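Long-range contact in flower-specific gamma-thionin-like protein/acidic protein (Solanum lycopersicum, PDB 4UJ0), which binds the membrane phospholipid phosphatidylinositol 4,5-bisphosphate through a dimeric cationic grip and so mediates cell lysis, as an antimicrobial plant defensin: residues I4-S9 with L44-C49. Sequence-based numbering, arbitrary orientation.
Sequences ICKAPS and LCTKPC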
loop_
_atom_site.group_PDB
_atom_site.type_symbol
_atom_site.label_atom_id
_atom_site.label_comp_id
_atom_site.label_asym_id
_atom_site.label_seq_id
_atom_site.Cartn_x
_atom_site.Cartn_y
_atom_site.Cartn_z
ATOM N N ILE A 4 -8.703 9.369 4.167
ATOM C CA ILE A 4 -7.506 8.569 3.885
ATOM C C ILE A 4 -6.885 8.930 2.540
ATOM O O ILE A 4 -7.581 9.007 1.524
ATOM C CB ILE A 4 -7.849 7.072 3.881
ATOM C CG1 ILE A 4 -8.442 6.658 5.231
ATOM C CG2 ILE A 4 -6.604 6.232 3.526
ATOM C CD1 ILE A 4 -7.512 6.850 6.421
ATOM N N CYS A 5 -5.575 9.172 2.549
ATOM C CA CYS A 5 -4.826 9.504 1.344
ATOM C C CYS A 5 -4.052 8.282 0.886
ATOM O O CYS A 5 -3.643 7.469 1.705
ATOM C CB CYS A 5 -3.846 10.627 1.627
ATOM S SG CYS A 5 -4.585 12.256 1.397
ATOM N N LYS A 6 -3.828 8.180 -0.417
ATOM C CA LYS A 6 -3.228 6.992 -0.987
ATOM C C LYS A 6 -2.113 7.349 -1.957
ATOM O O LYS A 6 -2.246 8.304 -2.725
ATOM C CB LYS A 6 -4.341 6.273 -1.746
ATOM C CG LYS A 6 -4.085 4.879 -2.135
ATOM C CD LYS A 6 -5.400 4.246 -2.636
ATOM C CE LYS A 6 -6.085 5.104 -3.698
ATOM N NZ LYS A 6 -7.295 4.442 -4.293
ATOM N N ALA A 7 -1.063 6.532 -1.984
ATOM C CA ALA A 7 0.045 6.678 -2.924
ATOM C C ALA A 7 0.625 5.299 -3.252
ATOM O O ALA A 7 0.601 4.392 -2.415
ATOM C CB ALA A 7 1.126 7.561 -2.334
ATOM N N PRO A 8 1.133 5.118 -4.474
ATOM C CA PRO A 8 1.734 3.825 -4.809
ATOM C C PRO A 8 2.993 3.587 -3.991
ATOM O O PRO A 8 3.781 4.498 -3.760
ATOM C CB PRO A 8 2.058 3.957 -6.308
ATOM C CG PRO A 8 2.136 5.419 -6.564
ATOM C CD PRO A 8 1.145 6.054 -5.615
ATOM N N SER A 9 3.179 2.348 -3.576
ATOM C CA SER A 9 4.338 1.974 -2.788
ATOM C C SER A 9 5.602 2.132 -3.599
ATOM O O SER A 9 5.662 1.730 -4.760
ATOM C CB SER A 9 4.247 0.514 -2.377
ATOM O OG SER A 9 5.462 0.122 -1.761
ATOM N N LEU A 44 -0.796 -0.172 -2.842
ATOM C CA LEU A 44 -1.208 1.215 -2.591
ATOM C C LEU A 44 -1.114 1.492 -1.105
ATOM O O LEU A 44 -1.786 0.847 -0.309
ATOM C CB LEU A 44 -2.649 1.448 -3.060
ATOM C CG LEU A 44 -2.868 1.179 -4.549
ATOM C CD1 LEU A 44 -4.316 1.479 -4.963
ATOM C CD2 LEU A 44 -1.887 2.005 -5.365
ATOM N N CYS A 45 -0.263 2.439 -0.741
ATOM C CA CYS A 45 -0.082 2.788 0.661
ATOM C C CYS A 45 -1.092 3.844 1.060
ATOM O O CYS A 45 -1.411 4.717 0.262
ATOM C CB CYS A 45 1.327 3.316 0.892
ATOM S SG CYS A 45 2.652 2.142 0.495
ATOM N N THR A 46 -1.549 3.766 2.309
ATOM C CA THR A 46 -2.574 4.655 2.816
ATOM C C THR A 46 -2.192 5.282 4.160
ATOM O O THR A 46 -1.550 4.653 5.013
ATOM C CB THR A 46 -3.914 3.892 2.960
ATOM O OG1 THR A 46 -3.718 2.703 3.753
ATOM C CG2 THR A 46 -4.443 3.502 1.577
ATOM N N LYS A 47 -2.604 6.533 4.344
ATOM C CA LYS A 47 -2.463 7.211 5.630
ATOM C C LYS A 47 -3.514 8.298 5.705
ATOM O O LYS A 47 -4.036 8.757 4.684
ATOM C CB LYS A 47 -1.056 7.810 5.783
ATOM C CG LYS A 47 -0.725 8.871 4.721
ATOM C CD LYS A 47 0.409 9.792 5.137
ATOM C CE LYS A 47 1.730 9.085 5.232
ATOM N NZ LYS A 47 2.860 10.062 5.402
ATOM N N PRO A 48 -3.845 8.723 6.919
ATOM C CA PRO A 48 -4.750 9.855 7.078
ATOM C C PRO A 48 -4.221 11.074 6.338
ATOM O O PRO A 48 -3.028 11.383 6.386
ATOM C CB PRO A 48 -4.741 10.089 8.597
ATOM C CG PRO A 48 -4.355 8.746 9.167
ATOM C CD PRO A 48 -3.361 8.207 8.213
ATOM N N CYS A 49 -5.109 11.740 5.617
ATOM C CA CYS A 49 -4.755 12.979 4.943
ATOM C C CYS A 49 -4.498 14.042 5.991
ATOM O O CYS A 49 -3.654 14.915 5.813
ATOM C CB CYS A 49 -5.903 13.457 4.058
ATOM S SG CYS A 49 -6.204 12.431 2.636
ATOM O OXT CYS A 49 -5.163 14.058 7.023
#
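C5 and C49 are joined by a disulfide, SG to SG 2.0 Å. It ties the first strand to the last residue of this defensin domain, a piece of a longer precursor. Beside it, residues 4-8 and 44-48 pair as antiparallel strands. C5 and K47 form one hydrogen-bonded pair: C5 N donates to K47 O at 2.7 Å, and K47 N returns a bond to C5 O. A7 and C45 form the next, with C45 N to A7 O also at 2.7 Å.

Between these pairs, K6 faces T46 on the side that also carries P8 and L44. K6 CG is anti to the backbone N (chi1 -165°) and chi2 stays extended; together they carry CD to 3.8 Å from L44 CD1. The two side chains cross at a slant. At the disulfide end, I4, paired with P48, packs its CG2 on T46 CB at 3.6 Å.

The side chains of C5, A7, C45 and K47 project from the opposite face. C45 SG touches S9 CB at 3.7 Å and is disulfide-bonded to C26 of helix 19-28. S9 OG hydrogen-bonds to E29, while K47 makes a cation-pi contact with F31. In this cysteine-stabilised alpha-beta fold of defensins, strand 43-48 is central, between edge strands 4-8 and 33-36.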